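Local coordinates for protein Cwp19 (Clostridioides difficile, PDB 5OQ3) that probably hydrolyses bacterial cell-wall peptidoglycan, this chain being its TIM-barrel glycoside hydrolase domain, although the whole protein is assigned to the N-acetylmuramoyl-L-alanine amidases, at residues K51-K62 against F107-M117; V73-Y81 against N86-Q96. One frame throughout, in Å; residues are numbered along the deposited sequence. Where two conformers were deposited one is given.

Contact 1: residues K51-K62 against F107-M117; sequences KKEYTDLLDKLK and FLIEEAHKRGM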
loop_
_atom_site.group_PDB
_atom_site.type_symbol
_atom_site.label_atom_id
_atom_site.label_comp_id
_atom_site.label_asym_id
_atom_site.label_seq_id
_atom_site.Cartn_x
_atom_site.Cartn_y
_atom_site.Cartn_z
ATOM N N LYS A 51 11.643 -16.062 -11.457
ATOM C CA LYS A 51 10.471 -16.936 -11.396
ATOM C C LYS A 51 10.602 -17.912 -10.218
ATOM O O LYS A 51 9.628 -18.108 -9.455
ATOM C CB LYS A 51 10.282 -17.698 -12.714
ATOM C CG LYS A 51 9.750 -16.853 -13.873
ATOM C CD LYS A 51 9.644 -17.682 -15.146
ATOM C CE LYS A 51 9.031 -16.871 -16.253
ATOM N NZ LYS A 51 9.038 -17.623 -17.511
ATOM N N LYS A 52 11.761 -18.561 -10.083
ATOM C CA LYS A 52 11.930 -19.528 -8.988
ATOM C C LYS A 52 11.896 -18.843 -7.600
ATOM O O LYS A 52 11.330 -19.385 -6.647
ATOM C CB LYS A 52 13.220 -20.322 -9.189
ATOM C CG LYS A 52 13.556 -21.253 -8.044
ATOM C CD LYS A 52 12.631 -22.455 -7.911
ATOM C CE LYS A 52 13.375 -23.659 -7.337
ATOM N NZ LYS A 52 14.390 -23.346 -6.268
ATOM N N GLU A 53 12.523 -17.669 -7.475
ATOM C CA GLU A 53 12.453 -16.911 -6.233
ATOM C C GLU A 53 10.986 -16.623 -5.815
ATOM O O GLU A 53 10.623 -16.771 -4.664
ATOM C CB GLU A 53 13.243 -15.603 -6.346
ATOM C CG GLU A 53 14.731 -15.790 -6.237
ATOM C CD GLU A 53 15.565 -14.646 -6.774
ATOM O OE1 GLU A 53 15.021 -13.635 -7.263
ATOM O OE2 GLU A 53 16.814 -14.789 -6.688
ATOM N N TYR A 54 10.124 -16.316 -6.795
ATOM C CA TYR A 54 8.723 -16.049 -6.516
ATOM C C TYR A 54 7.955 -17.296 -6.098
ATOM O O TYR A 54 7.228 -17.266 -5.087
ATOM C CB TYR A 54 8.046 -15.434 -7.697
ATOM C CG TYR A 54 6.603 -15.064 -7.453
ATOM C CD1 TYR A 54 6.253 -14.022 -6.578
ATOM C CD2 TYR A 54 5.591 -15.759 -8.068
ATOM C CE1 TYR A 54 4.918 -13.653 -6.378
ATOM C CE2 TYR A 54 4.282 -15.420 -7.897
ATOM C CZ TYR A 54 3.941 -14.361 -7.039
ATOM O OH TYR A 54 2.646 -13.983 -6.907
ATOM N N THR A 55 8.122 -18.387 -6.843
ATOM C CA THR A 55 7.372 -19.590 -6.467
ATOM C C THR A 55 7.820 -20.155 -5.124
ATOM O O THR A 55 7.021 -20.653 -4.354
ATOM C CB THR A 55 7.343 -20.671 -7.572
ATOM O OG1 THR A 55 8.674 -20.983 -7.946
ATOM C CG2 THR A 55 6.568 -20.178 -8.774
ATOM N N ASP A 56 9.112 -20.093 -4.861
ATOM C CA ASP A 56 9.613 -20.528 -3.571
ATOM C C ASP A 56 9.039 -19.669 -2.441
ATOM O O ASP A 56 8.694 -20.177 -1.370
ATOM C CB ASP A 56 11.145 -20.421 -3.526
ATOM C CG ASP A 56 11.863 -21.546 -4.288
ATOM O OD1 ASP A 56 11.223 -22.564 -4.704
ATOM O OD2 ASP A 56 13.111 -21.394 -4.429
ATOM N N LEU A 57 8.929 -18.370 -2.684
ATOM C CA LEU A 57 8.345 -17.458 -1.702
ATOM C C LEU A 57 6.865 -17.807 -1.472
ATOM O O LEU A 57 6.434 -17.966 -0.336
ATOM C CB LEU A 57 8.585 -16.011 -2.094
ATOM C CG LEU A 57 7.979 -14.926 -1.194
ATOM C CD1 LEU A 57 8.572 -15.038 0.215
ATOM C CD2 LEU A 57 8.217 -13.552 -1.777
ATOM N N LEU A 58 6.093 -17.979 -2.545
ATOM C CA LEU A 58 4.699 -18.332 -2.349
ATOM C C LEU A 58 4.544 -19.644 -1.612
ATOM O O LEU A 58 3.629 -19.800 -0.801
ATOM C CB LEU A 58 3.990 -18.422 -3.666
ATOM C CG LEU A 58 3.775 -17.149 -4.458
ATOM C CD1 LEU A 58 2.763 -17.442 -5.533
ATOM C CD2 LEU A 58 3.247 -16.019 -3.589
ATOM N N ASP A 59 5.415 -20.616 -1.934
ATOM C CA ASP A 59 5.290 -21.898 -1.256
ATOM C C ASP A 59 5.468 -21.740 0.258
ATOM O O ASP A 59 4.738 -22.335 1.036
ATOM C CB ASP A 59 6.345 -22.900 -1.752
ATOM C CG ASP A 59 6.098 -23.419 -3.157
ATOM O OD1 ASP A 59 4.956 -23.345 -3.660
ATOM O OD2 ASP A 59 7.074 -23.977 -3.721
ATOM N N LYS A 60 6.431 -20.931 0.663
ATOM C CA LYS A 60 6.688 -20.735 2.077
ATOM C C LYS A 60 5.489 -19.979 2.722
ATOM O O LYS A 60 5.027 -20.360 3.792
ATOM C CB LYS A 60 8.018 -19.998 2.267
ATOM C CG LYS A 60 8.661 -20.137 3.645
ATOM C CD LYS A 60 9.405 -21.461 3.864
ATOM C CE LYS A 60 10.789 -21.581 3.189
ATOM N NZ LYS A 60 11.879 -20.759 3.804
ATOM N N LEU A 61 4.954 -18.966 2.041
ATOM C CA LEU A 61 3.796 -18.244 2.583
ATOM C C LEU A 61 2.575 -19.163 2.718
ATOM O O LEU A 61 1.917 -19.171 3.749
ATOM C CB LEU A 61 3.478 -17.054 1.696
ATOM C CG LEU A 61 4.561 -15.978 1.552
ATOM C CD1 LEU A 61 4.148 -14.931 0.526
ATOM C CD2 LEU A 61 4.870 -15.352 2.893
ATOM N N LYS A 62 2.310 -19.953 1.679
ATOM C CA LYS A 62 1.163 -20.833 1.715
ATOM C C LYS A 62 1.296 -21.814 2.882
ATOM O O LYS A 62 0.326 -22.138 3.569
ATOM C CB LYS A 62 0.965 -21.561 0.397
ATOM C CG LYS A 62 -0.214 -22.489 0.497
ATOM C CD LYS A 62 -0.813 -22.910 -0.787
ATOM C CE LYS A 62 -2.140 -23.604 -0.531
ATOM N NZ LYS A 62 -2.525 -24.335 -1.759
ATOM N N PHE A 107 2.818 -14.395 -14.749
ATOM C CA PHE A 107 3.408 -15.426 -13.920
ATOM C C PHE A 107 3.107 -15.235 -12.436
ATOM O O PHE A 107 2.678 -16.174 -11.732
ATOM C CB PHE A 107 4.910 -15.453 -14.130
ATOM C CG PHE A 107 5.602 -16.582 -13.446
ATOM C CD1 PHE A 107 5.706 -17.839 -14.083
ATOM C CD2 PHE A 107 6.188 -16.419 -12.204
ATOM C CE1 PHE A 107 6.373 -18.901 -13.469
ATOM C CE2 PHE A 107 6.865 -17.481 -11.589
ATOM C CZ PHE A 107 6.944 -18.719 -12.214
ATOM N N LEU A 108 3.207 -13.986 -12.009
ATOM C CA LEU A 108 2.943 -13.687 -10.585
ATOM C C LEU A 108 1.496 -14.032 -10.193
ATOM O O LEU A 108 1.255 -14.597 -9.161
ATOM C CB LEU A 108 3.257 -12.257 -10.240
ATOM C CG LEU A 108 4.647 -11.726 -10.577
ATOM C CD1 LEU A 108 4.795 -10.241 -10.227
ATOM C CD2 LEU A 108 5.708 -12.525 -9.851
ATOM N N ILE A 109 0.563 -13.749 -11.114
ATOM C CA ILE A 109 -0.836 -14.007 -10.896
ATOM C C ILE A 109 -1.191 -15.503 -11.030
ATOM O O ILE A 109 -1.823 -16.107 -10.135
ATOM C CB ILE A 109 -1.683 -13.175 -11.857
ATOM C CG1 ILE A 109 -1.536 -11.684 -11.515
ATOM C CG2 ILE A 109 -3.150 -13.575 -11.745
ATOM C CD1 ILE A 109 -2.130 -10.817 -12.595
ATOM N N GLU A 110 -0.735 -16.106 -12.134
ATOM C CA GLU A 110 -1.121 -17.474 -12.415
ATOM C C GLU A 110 -0.527 -18.425 -11.364
ATOM O O GLU A 110 -1.197 -19.395 -10.969
ATOM C CB GLU A 110 -0.754 -17.895 -13.829
ATOM C CG GLU A 110 -1.603 -17.198 -14.891
ATOM C CD GLU A 110 -1.253 -17.448 -16.327
ATOM O OE1 GLU A 110 -0.195 -17.978 -16.631
ATOM O OE2 GLU A 110 -2.110 -17.081 -17.199
ATOM N N GLU A 111 0.683 -18.133 -10.879
ATOM C CA GLU A 111 1.258 -18.980 -9.880
ATOM C C GLU A 111 0.608 -18.818 -8.507
ATOM O O GLU A 111 0.512 -19.794 -7.743
ATOM C CB GLU A 111 2.775 -18.716 -9.795
ATOM C CG GLU A 111 3.510 -19.167 -11.074
ATOM C CD GLU A 111 3.516 -20.670 -11.342
ATOM O OE1 GLU A 111 3.472 -21.426 -10.367
ATOM O OE2 GLU A 111 3.553 -21.057 -12.546
ATOM N N ALA A 112 0.144 -17.608 -8.167
ATOM C CA ALA A 112 -0.676 -17.443 -6.983
ATOM C C ALA A 112 -1.967 -18.227 -7.099
ATOM O O ALA A 112 -2.342 -18.976 -6.191
ATOM C CB ALA A 112 -0.955 -15.938 -6.704
ATOM N N HIS A 113 -2.637 -18.097 -8.241
ATOM C CA HIS A 113 -3.911 -18.764 -8.371
ATOM C C HIS A 113 -3.825 -20.295 -8.357
ATOM O O HIS A 113 -4.708 -20.964 -7.812
ATOM C CB HIS A 113 -4.589 -18.287 -9.622
ATOM C CG HIS A 113 -5.110 -16.878 -9.506
ATOM N ND1 HIS A 113 -5.574 -16.159 -10.596
ATOM C CD2 HIS A 113 -5.260 -16.065 -8.430
ATOM C CE1 HIS A 113 -6.032 -14.989 -10.179
ATOM N NE2 HIS A 113 -5.857 -14.905 -8.867
ATOM N N LYS A 114 -2.753 -20.846 -8.940
ATOM C CA LYS A 114 -2.594 -22.322 -8.910
ATOM C C LYS A 114 -2.423 -22.836 -7.487
ATOM O O LYS A 114 -2.698 -24.010 -7.221
ATOM C CB LYS A 114 -1.400 -22.743 -9.796
ATOM C CG LYS A 114 -1.804 -22.708 -11.263
ATOM C CD LYS A 114 -0.734 -23.269 -12.187
ATOM C CE LYS A 114 0.521 -22.432 -12.191
ATOM N NZ LYS A 114 1.490 -23.001 -13.153
ATOM N N ARG A 115 -1.961 -21.979 -6.577
ATOM C CA ARG A 115 -1.812 -22.319 -5.180
ATOM C C ARG A 115 -3.036 -21.895 -4.326
ATOM O O ARG A 115 -2.979 -21.935 -3.098
ATOM C CB ARG A 115 -0.552 -21.665 -4.631
ATOM C CG ARG A 115 0.719 -22.280 -5.176
ATOM C CD ARG A 115 1.905 -21.387 -4.880
ATOM N NE ARG A 115 3.127 -22.016 -5.321
ATOM C CZ ARG A 115 3.532 -22.106 -6.579
ATOM N NH1 ARG A 115 2.839 -21.570 -7.578
ATOM N NH2 ARG A 115 4.662 -22.752 -6.862
ATOM N N GLY A 116 -4.137 -21.511 -4.948
ATOM C CA GLY A 116 -5.325 -21.117 -4.220
ATOM C C GLY A 116 -5.176 -19.817 -3.452
ATOM O O GLY A 116 -5.876 -19.609 -2.458
ATOM N N MET A 117 -4.265 -18.947 -3.922
ATOM C CA MET A 117 -4.024 -17.670 -3.278
ATOM C C MET A 117 -4.579 -16.541 -4.133
ATOM O O MET A 117 -4.493 -16.589 -5.355
ATOM C CB MET A 117 -2.538 -17.437 -3.080
ATOM C CG MET A 117 -1.871 -18.519 -2.252
ATOM S SD MET A 117 -0.109 -18.516 -2.148
ATOM C CE MET A 117 0.185 -17.252 -0.937
HETATM O O HOH W 1 7.272 -24.422 -6.166
#
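Residues K51-K62 and F107-M117 belong to two neighbouring outer helices of the TIM barrel, running the same way; the axes of 51-62 and 107-114 lie 31° apart and 10.5 Å from each other at closest approach. T55 and E111 bring the backbones nearest. Y54 is a knob in the hole formed by F107, L108, E111 and A112. With CG anti to the backbone N (chi1 -177°), its ring reaches across the groove, and L108 CD2 lies squarely over one face, 3.4 Å from the ring centroid, in a CH-pi contact. L58 CG of its own helix covers the opposite face offset toward the rim, and W40 meets the ring edge-to-face. The buried hydroxyl is held as well: Y54 OH donates to L108 O at 2.7 Å. F107 is sandwiched between two methylenes, K51 CG over one face (CH-pi) and E111 CG over the other; K51 NZ itself turns to E47.

On the outer side R115 forms the hub of a salt-bridge network. Its NE gives D59 OD1 a nearly straight bond (167°) of 2.8 Å in the guanidinium plane, while NH1 holds both E111 O and E111 OE1. That grip fixes the rotation of the guanidinium, whose face lies against T55 CA. K114 takes the other oxygen of E111, and water 1 donates to D59 OD2 and accepts a weak bond from R115 NH2. Past R115, a Schellman motif with G116 at C-prime ends the helix, and K62, fully extended, sets its NZ 2.8 Å from R115 O, above the carbonyl plane.

Contact 2: residues V73-Y81 against N86-Q96; sequences VRPKSDALY and NPWSEYLTGTQ. With EDO (1,2-ethanediol), chain C.
A single beta bridge, A79 with W88, is all the regular pairing between V73-Y81 and N86-Q96; side chains and waters do the rest of the joining. In the TIM barrel they run from the end of strand 68-74 through the loops beyond it, folding back on themselves before helix 104-114. S89 N donates to A79 O at 2.9 Å, and A79 N gives a weak bond to P87 O.

D78 is the polar centre. Its chi1 of 61° puts CG between the backbone N and the carbonyl carbon, and from there the carboxylate works in two directions: OD1 takes the N-H of K76 in its own segment, while OD2 accepts from S89 OG at 2.7 Å, with the hydroxyl well above the carboxylate plane. S89 OG in turn accepts from Y91 N, an N-cap bond on the short, weakly bonded helix around 90-93, so D78 positions the cap as a second-shell residue. Water 3 ties D78 OD2 to E90 N, E90 OE2 and Q96 NE2, bridging two carboxylates that would otherwise probably repel.

K76 stretches out fully to bring NZ 2.7 Å from E90 OE2, crossing that side chain at about a right angle; E133 is its second acidic partner. Beside it, P75 CG lies at the edge of the Y91 ring, and L80 CG packs on L92 CD1 at 3.9 Å. R74 NH1 makes only a weak bond to N86 OD1, the guanidinium and amide planes 82° apart; R74 is also bound by N124 O, and N86 by Y170. Ethanediol, probably from the crystallisation liquor, lies against one face of the W88 indole, its C2 3.2 Å from W88 CE2, and its O1 donates to Y81 O at 2.7 Å.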
loop_
_atom_site.group_PDB
_atom_site.type_symbol
_atom_site.label_atom_id
_atom_site.label_comp_id
_atom_site.label_asym_id
_atom_site.label_seq_id
_atom_site.Cartn_x
_atom_site.Cartn_y
_atom_site.Cartn_z
ATOM N N VAL A 73 3.265 -3.786 -7.875
ATOM C CA VAL A 73 3.425 -3.732 -9.311
ATOM C C VAL A 73 3.842 -2.350 -9.830
ATOM O O VAL A 73 4.280 -2.231 -10.961
ATOM C CB VAL A 73 2.181 -4.237 -10.061
ATOM C CG1 VAL A 73 1.850 -5.686 -9.682
ATOM C CG2 VAL A 73 0.959 -3.348 -9.906
ATOM N N ARG A 74 3.633 -1.323 -8.993
ATOM C CA ARG A 74 4.050 0.079 -9.283
ATOM C C ARG A 74 4.755 0.632 -8.057
ATOM O O ARG A 74 4.163 1.382 -7.280
ATOM C CB ARG A 74 2.839 0.937 -9.615
ATOM C CG ARG A 74 3.120 2.407 -9.909
ATOM C CD ARG A 74 1.819 3.168 -9.995
ATOM N NE ARG A 74 1.991 4.601 -10.094
ATOM C CZ ARG A 74 2.051 5.299 -11.219
ATOM N NH1 ARG A 74 2.027 4.705 -12.385
ATOM N NH2 ARG A 74 2.102 6.645 -11.154
ATOM N N PRO A 75 6.045 0.283 -7.897
ATOM C CA PRO A 75 6.786 0.835 -6.781
ATOM C C PRO A 75 7.240 2.262 -6.960
ATOM O O PRO A 75 7.435 2.953 -5.953
ATOM C CB PRO A 75 8.004 -0.073 -6.689
ATOM C CG PRO A 75 8.208 -0.607 -8.054
ATOM C CD PRO A 75 6.802 -0.803 -8.552
ATOM N N LYS A 76 7.368 2.730 -8.207
ATOM C CA LYS A 76 8.037 4.016 -8.475
ATOM C C LYS A 76 7.657 4.542 -9.863
ATOM O O LYS A 76 8.489 4.594 -10.778
ATOM C CB LYS A 76 9.540 3.842 -8.316
ATOM C CG LYS A 76 10.333 5.120 -8.389
ATOM C CD LYS A 76 11.812 4.780 -8.379
ATOM C CE LYS A 76 12.605 5.940 -8.911
ATOM N NZ LYS A 76 13.946 5.503 -9.343
ATOM N N SER A 77 6.375 4.910 -10.002
ATOM C CA SER A 77 5.796 5.393 -11.292
ATOM C C SER A 77 6.234 4.520 -12.487
ATOM O O SER A 77 6.552 5.025 -13.563
ATOM C CB SER A 77 6.155 6.863 -11.570
ATOM O OG SER A 77 5.512 7.312 -12.757
ATOM N N ASP A 78 6.178 3.217 -12.275
ATOM C CA ASP A 78 6.773 2.229 -13.162
ATOM C C ASP A 78 5.894 0.995 -13.111
ATOM O O ASP A 78 4.805 1.005 -12.498
ATOM C CB ASP A 78 8.221 1.983 -12.775
ATOM C CG ASP A 78 8.359 1.437 -11.350
ATOM O OD1 ASP A 78 7.315 1.316 -10.632
ATOM O OD2 ASP A 78 9.517 1.122 -10.961
ATOM N N ALA A 79 6.339 -0.072 -13.774
ATOM C CA ALA A 79 5.469 -1.230 -13.957
ATOM C C ALA A 79 6.295 -2.505 -13.945
ATOM O O ALA A 79 7.298 -2.612 -14.660
ATOM C CB ALA A 79 4.696 -1.111 -15.273
ATOM N N LEU A 80 5.814 -3.486 -13.178
ATOM C CA LEU A 80 6.310 -4.849 -13.320
ATOM C C LEU A 80 5.355 -5.648 -14.216
ATOM O O LEU A 80 5.016 -6.788 -13.928
ATOM C CB LEU A 80 6.517 -5.511 -11.947
ATOM C CG LEU A 80 7.760 -4.984 -11.204
ATOM C CD1 LEU A 80 7.534 -3.705 -10.431
ATOM C CD2 LEU A 80 8.384 -6.012 -10.295
ATOM N N TYR A 81 4.921 -5.013 -15.310
ATOM C CA TYR A 81 3.965 -5.594 -16.256
ATOM C C TYR A 81 4.121 -4.817 -17.559
ATOM O O TYR A 81 4.644 -3.690 -17.553
ATOM C CB TYR A 81 2.523 -5.489 -15.774
ATOM C CG TYR A 81 2.068 -4.092 -15.356
ATOM C CD1 TYR A 81 2.295 -3.611 -14.068
ATOM C CD2 TYR A 81 1.438 -3.236 -16.250
ATOM C CE1 TYR A 81 1.875 -2.347 -13.687
ATOM C CE2 TYR A 81 1.021 -1.977 -15.884
ATOM C CZ TYR A 81 1.253 -1.524 -14.609
ATOM O OH TYR A 81 0.834 -0.264 -14.234
ATOM N N ASN A 86 3.207 3.302 -18.615
ATOM C CA ASN A 86 4.235 3.446 -17.605
ATOM C C ASN A 86 5.433 2.598 -17.964
ATOM O O ASN A 86 5.301 1.558 -18.594
ATOM C CB ASN A 86 3.664 3.049 -16.224
ATOM C CG ASN A 86 2.656 4.052 -15.737
ATOM O OD1 ASN A 86 3.015 5.162 -15.420
ATOM N ND2 ASN A 86 1.381 3.669 -15.726
ATOM N N PRO A 87 6.647 3.039 -17.565
ATOM C CA PRO A 87 7.885 2.365 -17.975
ATOM C C PRO A 87 8.171 1.121 -17.154
ATOM O O PRO A 87 7.801 1.048 -15.971
ATOM C CB PRO A 87 8.963 3.394 -17.637
ATOM C CG PRO A 87 8.364 4.163 -16.488
ATOM C CD PRO A 87 6.907 4.298 -16.853
ATOM N N TRP A 88 8.920 0.167 -17.731
ATOM C CA TRP A 88 9.365 -1.000 -16.963
ATOM C C TRP A 88 10.123 -0.588 -15.714
ATOM O O TRP A 88 11.001 0.287 -15.758
ATOM C CB TRP A 88 10.274 -1.911 -17.794
ATOM C CG TRP A 88 9.605 -2.612 -18.945
ATOM C CD1 TRP A 88 9.723 -2.330 -20.277
ATOM C CD2 TRP A 88 8.760 -3.755 -18.844
ATOM N NE1 TRP A 88 8.981 -3.228 -21.010
ATOM C CE2 TRP A 88 8.416 -4.138 -20.152
ATOM C CE3 TRP A 88 8.284 -4.518 -17.758
ATOM C CZ2 TRP A 88 7.567 -5.232 -20.416
ATOM C CZ3 TRP A 88 7.441 -5.602 -18.024
ATOM C CH2 TRP A 88 7.115 -5.954 -19.343
ATOM N N SER A 89 9.849 -1.261 -14.608
ATOM C CA SER A 89 10.501 -0.930 -13.337
ATOM C C SER A 89 11.992 -1.276 -13.353
ATOM O O SER A 89 12.396 -2.338 -13.798
ATOM C CB SER A 89 9.837 -1.688 -12.188
ATOM O OG SER A 89 10.499 -1.423 -10.964
ATOM N N GLU A 90 12.798 -0.369 -12.815
ATOM C CA GLU A 90 14.219 -0.599 -12.668
ATOM C C GLU A 90 14.530 -1.760 -11.742
ATOM O O GLU A 90 15.659 -2.266 -11.770
ATOM C CB GLU A 90 14.891 0.642 -12.117
ATOM C CG GLU A 90 14.639 0.898 -10.646
ATOM C CD GLU A 90 14.825 2.343 -10.258
ATOM O OE1 GLU A 90 15.863 2.653 -9.641
ATOM O OE2 GLU A 90 13.958 3.170 -10.610
ATOM N N TYR A 91 13.571 -2.204 -10.926
ATOM C CA TYR A 91 13.925 -3.254 -9.949
ATOM C C TYR A 91 13.999 -4.644 -10.576
ATOM O O TYR A 91 14.475 -5.555 -9.944
ATOM C CB TYR A 91 13.007 -3.212 -8.716
ATOM C CG TYR A 91 13.056 -1.821 -8.075
ATOM C CD1 TYR A 91 14.239 -1.343 -7.498
ATOM C CD2 TYR A 91 11.973 -0.949 -8.144
ATOM C CE1 TYR A 91 14.317 -0.070 -7.000
ATOM C CE2 TYR A 91 12.033 0.334 -7.602
ATOM C CZ TYR A 91 13.210 0.781 -7.038
ATOM O OH TYR A 91 13.283 2.072 -6.516
ATOM N N LEU A 92 13.574 -4.796 -11.830
ATOM C CA LEU A 92 13.738 -6.060 -12.550
ATOM C C LEU A 92 15.128 -6.239 -13.146
ATOM O O LEU A 92 15.672 -7.345 -13.132
ATOM C CB LEU A 92 12.684 -6.168 -13.671
ATOM C CG LEU A 92 11.256 -6.371 -13.112
ATOM C CD1 LEU A 92 10.190 -5.974 -14.122
ATOM C CD2 LEU A 92 11.038 -7.831 -12.666
ATOM N N THR A 93 15.659 -5.169 -13.723
ATOM C CA THR A 93 16.941 -5.213 -14.472
ATOM C C THR A 93 18.118 -4.335 -13.954
ATOM O O THR A 93 19.236 -4.552 -14.277
ATOM C CB THR A 93 16.708 -4.781 -15.927
ATOM O OG1 THR A 93 16.261 -3.415 -15.923
ATOM C CG2 THR A 93 15.664 -5.690 -16.566
ATOM N N GLY A 94 17.708 -3.329 -13.144
ATOM C CA GLY A 94 18.675 -2.298 -12.695
ATOM C C GLY A 94 18.511 -0.995 -13.461
ATOM O O GLY A 94 19.124 -0.010 -13.096
ATOM N N THR A 95 17.733 -0.994 -14.546
ATOM C CA THR A 95 17.563 0.181 -15.422
ATOM C C THR A 95 16.090 0.502 -15.703
ATOM O O THR A 95 15.376 -0.352 -16.256
ATOM C CB THR A 95 18.296 -0.069 -16.773
ATOM O OG1 THR A 95 19.666 -0.371 -16.507
ATOM C CG2 THR A 95 18.204 1.138 -17.699
ATOM N N GLN A 96 15.630 1.720 -15.348
ATOM C CA GLN A 96 14.232 2.061 -15.587
ATOM C C GLN A 96 13.973 2.096 -17.084
ATOM O O GLN A 96 14.763 2.632 -17.852
ATOM C CB GLN A 96 13.771 3.388 -14.935
ATOM C CG GLN A 96 12.227 3.507 -14.907
ATOM C CD GLN A 96 11.744 4.802 -14.301
ATOM O OE1 GLN A 96 11.905 5.856 -14.890
ATOM N NE2 GLN A 96 11.140 4.727 -13.116
HETATM C C1 EDO C . 6.367 -1.145 -19.625
HETATM O O1 EDO C . 6.218 -1.710 -18.352
HETATM C C2 EDO C . 5.978 -2.117 -20.641
HETATM O O2 EDO C . 4.967 -1.642 -21.490
HETATM O O HOH W 2 9.672 6.704 -11.954
HETATM O O HOH W 3 11.758 2.200 -11.945
HETATM O O HOH W 4 -0.487 1.106 -16.011
#

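How the contacts relate
Both contacts lie in the part of the eight-stranded barrel built round its second strand, their centres 20 Å apart and their nearest atoms about 5 Å apart without touching. Along the chain contact 2 is nested within contact 1: helix 47-63 leads into strand 68-74, the loops of contact 2 follow, and helix 104-114 then runs on to strand 118-123. Contact 1 therefore pairs the outer helices that precede the second and third strands, whereas contact 2 organises the connection after the second strand, at its C-terminal end, where TIM-barrel enzymes generally carry their active sites. P104, at the start of the later helix, touches W88 and L92, joining the two regions.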